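Local coordinates for protein aromatic-amino-acid aminotransferase (Burkholderia pseudomallei, PDB 4F4E) that probably transfers amino groups from aromatic amino acids such as tyrosine to 2-oxoglutarate, working as a homodimer with covalently bound pyridoxal phosphate, at residues Pro85-Tyr97 and Lys299-Thr311. Residues are numbered along the deposited sequence; the frame is centred on the assembly and turned at random.
Sequences PRGYLPIDGIAAY and KRVIRTNYSNPPT
Ile91 fills the angle between the last turn of helix 288-303 and the loop that leaves it, and shows how a helix end and its following loop can meet another loop without one direct hydrogen bond. Its CG2, set anti to the backbone N (CG1 at chi1 -66°), presses on Ile302 CG2 at 3.5 Å, closer than two methyls normally come, while its CD1 lies against Arg303 CD. Farther along, Pro309 packs against the type I turn Pro90-Gly93, its CG 3.7 Å from Gly93 CA and its CD against the carbonyl oxygens of Pro90 and Ile91. Leu89 CG rests 3.3 Å from Thr311 OG1, a hydroxyl that bonds to Gly275 O of the second subunit. The side chains of Tyr88 and Asn308 run nearly perpendicular: Asn308 OD1 comes to the ring edge, 3.3 Å from Tyr88 CD1, with amide and ring planes 59° apart.

The polar links between the segments run through water. One molecule accepts from Leu89 N and donates to both Asn308 OD1, at 2.7 Å, and Pro309 O; another joins Gly87 O to Thr311 OG1, and a third links Ile91 O to Tyr306 OH. Asp92 OD2 and Lys299 NZ stand 4.2 Å apart, too far for a salt bridge, yet two waters connect the extended lysine to the two carboxylate oxygens, one to each.

Tyr88 OH reaches the pyridoxal-phosphate lysine of the second subunit, and Arg303 NH2 forms a salt bridge with Glu154 of the second subunit. Apolar wedging and bridging water thus join the 85-94 loop, which sends its tyrosine to the neighbouring cofactor, to the end of helix 288-303 and the loop after it, beside the second subunit.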
# COMPACT_ATOMS: atom_id res chain seq x y z
N PRO A 85 -5.32 -14.68 13.75
CA PRO A 85 -4.25 -13.72 14.07
C PRO A 85 -3.89 -12.96 12.81
O PRO A 85 -4.17 -13.42 11.68
CB PRO A 85 -3.07 -14.61 14.47
CG PRO A 85 -3.29 -15.85 13.63
CD PRO A 85 -4.80 -16.06 13.58
N ARG A 86 -3.23 -11.82 12.99
CA ARG A 86 -3.00 -10.93 11.85
C ARG A 86 -1.54 -10.48 11.83
O ARG A 86 -1.29 -9.25 11.79
CB ARG A 86 -3.98 -9.74 11.90
CG ARG A 86 -4.66 -9.47 10.55
CD ARG A 86 -5.60 -10.64 10.12
NE ARG A 86 -6.58 -11.00 11.17
CZ ARG A 86 -7.76 -10.38 11.37
NH1 ARG A 86 -8.20 -9.38 10.58
NH2 ARG A 86 -8.54 -10.80 12.35
N GLY A 87 -0.63 -11.49 11.87
CA GLY A 87 0.79 -11.32 11.51
C GLY A 87 1.02 -10.90 10.07
O GLY A 87 0.05 -10.72 9.33
N TYR A 88 2.28 -10.71 9.66
CA TYR A 88 2.57 -10.19 8.36
C TYR A 88 2.36 -11.25 7.30
O TYR A 88 2.69 -12.43 7.52
CB TYR A 88 4.00 -9.73 8.26
CG TYR A 88 4.37 -8.52 9.10
CD1 TYR A 88 3.91 -7.27 8.78
CD2 TYR A 88 5.19 -8.64 10.23
CE1 TYR A 88 4.29 -6.15 9.51
CE2 TYR A 88 5.54 -7.53 10.98
CZ TYR A 88 5.08 -6.27 10.61
OH TYR A 88 5.45 -5.13 11.36
N LEU A 89 1.86 -10.81 6.16
CA LEU A 89 1.85 -11.63 4.96
C LEU A 89 3.28 -11.64 4.38
O LEU A 89 4.06 -10.71 4.63
CB LEU A 89 0.90 -11.07 3.90
CG LEU A 89 -0.60 -11.11 4.19
CD1 LEU A 89 -1.38 -10.55 2.99
CD2 LEU A 89 -1.03 -12.52 4.56
N PRO A 90 3.59 -12.65 3.53
CA PRO A 90 4.78 -12.55 2.69
C PRO A 90 4.81 -11.27 1.86
O PRO A 90 3.77 -10.61 1.66
CB PRO A 90 4.60 -13.76 1.74
CG PRO A 90 3.85 -14.73 2.55
CD PRO A 90 2.82 -13.83 3.18
N ILE A 91 6.03 -10.89 1.41
CA ILE A 91 6.23 -9.66 0.68
C ILE A 91 5.35 -9.64 -0.55
O ILE A 91 4.76 -8.61 -0.89
CB ILE A 91 7.71 -9.45 0.31
CG1 ILE A 91 8.58 -9.24 1.58
CG2 ILE A 91 7.87 -8.28 -0.67
CD1 ILE A 91 10.09 -9.30 1.24
N ASP A 92 5.20 -10.82 -1.19
CA ASP A 92 4.42 -10.94 -2.40
C ASP A 92 2.99 -11.41 -2.17
O ASP A 92 2.33 -11.84 -3.09
CB ASP A 92 5.10 -11.88 -3.41
CG ASP A 92 5.52 -13.22 -2.82
OD1 ASP A 92 5.43 -13.44 -1.60
OD2 ASP A 92 6.03 -14.05 -3.62
N GLY A 93 2.58 -11.42 -0.92
CA GLY A 93 1.16 -11.62 -0.55
C GLY A 93 0.80 -13.07 -0.32
O GLY A 93 1.65 -13.93 -0.12
N ILE A 94 -0.50 -13.32 -0.29
CA ILE A 94 -1.05 -14.65 0.01
C ILE A 94 -0.78 -15.56 -1.18
O ILE A 94 -1.20 -15.29 -2.27
CB ILE A 94 -2.57 -14.57 0.27
CG1 ILE A 94 -2.85 -13.66 1.48
CG2 ILE A 94 -3.15 -15.98 0.51
CD1 ILE A 94 -4.24 -13.11 1.47
N ALA A 95 -0.03 -16.64 -0.96
CA ALA A 95 0.38 -17.47 -2.07
C ALA A 95 -0.80 -18.05 -2.85
O ALA A 95 -0.80 -18.10 -4.09
CB ALA A 95 1.29 -18.57 -1.55
N ALA A 96 -1.84 -18.49 -2.15
CA ALA A 96 -3.01 -19.09 -2.82
C ALA A 96 -3.71 -18.04 -3.68
O ALA A 96 -4.29 -18.39 -4.72
CB ALA A 96 -4.01 -19.65 -1.78
N TYR A 97 -3.74 -16.79 -3.20
CA TYR A 97 -4.32 -15.67 -3.97
C TYR A 97 -3.51 -15.48 -5.24
O TYR A 97 -4.08 -15.41 -6.34
CB TYR A 97 -4.29 -14.36 -3.15
CG TYR A 97 -4.56 -13.09 -3.90
CD1 TYR A 97 -5.86 -12.59 -4.02
CD2 TYR A 97 -3.55 -12.34 -4.42
CE1 TYR A 97 -6.10 -11.41 -4.70
CE2 TYR A 97 -3.78 -11.18 -5.11
CZ TYR A 97 -5.06 -10.69 -5.22
OH TYR A 97 -5.29 -9.48 -5.85
N LYS A 299 10.45 -8.30 -4.94
CA LYS A 299 10.36 -8.26 -3.49
C LYS A 299 11.10 -7.07 -2.89
O LYS A 299 10.59 -6.48 -1.94
CB LYS A 299 10.78 -9.57 -2.85
CG LYS A 299 9.75 -10.68 -3.07
CD LYS A 299 10.21 -11.96 -2.42
CE LYS A 299 9.21 -13.09 -2.52
NZ LYS A 299 9.86 -14.35 -2.03
N ARG A 300 12.26 -6.70 -3.43
CA ARG A 300 12.96 -5.53 -2.92
C ARG A 300 12.19 -4.26 -3.12
O ARG A 300 12.12 -3.43 -2.24
CB ARG A 300 14.35 -5.36 -3.53
CG ARG A 300 15.27 -6.52 -3.21
CD ARG A 300 16.60 -6.37 -3.94
NE ARG A 300 17.14 -5.06 -3.62
CZ ARG A 300 18.01 -4.39 -4.36
NH1 ARG A 300 18.49 -4.90 -5.49
NH2 ARG A 300 18.38 -3.19 -3.94
N VAL A 301 11.59 -4.13 -4.31
CA VAL A 301 10.83 -2.96 -4.68
C VAL A 301 9.54 -2.81 -3.82
O VAL A 301 9.14 -1.72 -3.47
CB VAL A 301 10.50 -3.07 -6.19
CG1 VAL A 301 9.35 -2.23 -6.58
CG2 VAL A 301 11.77 -2.73 -7.02
N ILE A 302 8.92 -3.94 -3.48
CA ILE A 302 7.77 -3.92 -2.58
C ILE A 302 8.22 -3.59 -1.15
O ILE A 302 7.62 -2.78 -0.45
CB ILE A 302 7.09 -5.31 -2.56
CG1 ILE A 302 6.38 -5.57 -3.88
CG2 ILE A 302 6.09 -5.42 -1.42
CD1 ILE A 302 6.16 -7.09 -4.12
N ARG A 303 9.28 -4.25 -0.69
CA ARG A 303 9.61 -4.19 0.71
C ARG A 303 9.98 -2.77 1.09
O ARG A 303 9.67 -2.36 2.20
CB ARG A 303 10.78 -5.15 1.07
CG ARG A 303 11.21 -5.01 2.50
CD ARG A 303 11.68 -6.30 3.17
NE ARG A 303 12.49 -5.96 4.35
CZ ARG A 303 12.04 -5.47 5.50
NH1 ARG A 303 10.73 -5.25 5.72
NH2 ARG A 303 12.91 -5.19 6.47
N THR A 304 10.68 -2.05 0.19
CA THR A 304 11.08 -0.68 0.49
C THR A 304 10.01 0.37 0.20
O THR A 304 10.28 1.58 0.20
CB THR A 304 12.36 -0.32 -0.29
OG1 THR A 304 12.13 -0.53 -1.69
CG2 THR A 304 13.52 -1.23 0.16
N ASN A 305 8.81 -0.10 -0.11
CA ASN A 305 7.68 0.78 -0.36
C ASN A 305 6.70 0.59 0.83
O ASN A 305 6.48 1.52 1.63
CB ASN A 305 7.07 0.42 -1.72
CG ASN A 305 5.85 1.27 -2.09
OD1 ASN A 305 5.26 1.94 -1.22
ND2 ASN A 305 5.49 1.28 -3.39
N TYR A 306 6.16 -0.62 0.99
CA TYR A 306 5.14 -0.80 2.07
C TYR A 306 5.29 -2.13 2.85
O TYR A 306 4.40 -2.48 3.64
CB TYR A 306 3.72 -0.67 1.50
CG TYR A 306 3.46 -1.61 0.35
CD1 TYR A 306 3.11 -2.93 0.56
CD2 TYR A 306 3.66 -1.18 -0.94
CE1 TYR A 306 2.97 -3.78 -0.52
CE2 TYR A 306 3.53 -2.03 -2.02
CZ TYR A 306 3.17 -3.34 -1.80
OH TYR A 306 2.97 -4.19 -2.90
N SER A 307 6.43 -2.81 2.63
CA SER A 307 6.86 -4.00 3.38
C SER A 307 6.16 -5.26 2.89
O SER A 307 6.81 -6.24 2.43
CB SER A 307 6.65 -3.81 4.89
OG SER A 307 7.60 -4.56 5.55
N ASN A 308 4.85 -5.26 3.02
CA ASN A 308 4.05 -6.40 2.64
C ASN A 308 2.60 -5.91 2.54
O ASN A 308 2.29 -4.84 3.05
CB ASN A 308 4.21 -7.56 3.65
CG ASN A 308 4.24 -7.10 5.08
OD1 ASN A 308 3.23 -6.59 5.60
ND2 ASN A 308 5.45 -7.22 5.75
N PRO A 309 1.74 -6.61 1.80
CA PRO A 309 0.40 -6.06 1.56
C PRO A 309 -0.63 -6.40 2.63
O PRO A 309 -0.41 -7.26 3.47
CB PRO A 309 0.03 -6.68 0.19
CG PRO A 309 0.66 -8.03 0.28
CD PRO A 309 1.95 -7.87 1.08
N PRO A 310 -1.77 -5.71 2.59
CA PRO A 310 -2.83 -5.96 3.56
C PRO A 310 -3.53 -7.27 3.31
O PRO A 310 -3.53 -7.79 2.17
CB PRO A 310 -3.78 -4.77 3.35
CG PRO A 310 -3.58 -4.38 1.93
CD PRO A 310 -2.13 -4.65 1.65
N THR A 311 -4.14 -7.80 4.35
CA THR A 311 -4.66 -9.16 4.33
C THR A 311 -6.11 -9.24 3.90
O THR A 311 -6.47 -10.09 3.06
CB THR A 311 -4.51 -9.84 5.71
OG1 THR A 311 -3.13 -9.94 6.04
CG2 THR A 311 -5.04 -11.33 5.68
O HOH W 1 -2.42 -11.48 8.29
O HOH W 2 1.00 -8.07 5.71
O HOH W 3 6.80 -10.26 4.98
O HOH W 4 2.88 -6.74 -2.15
O HOH W 5 7.49 -16.11 -2.82
O HOH W 6 7.52 -14.64 -0.25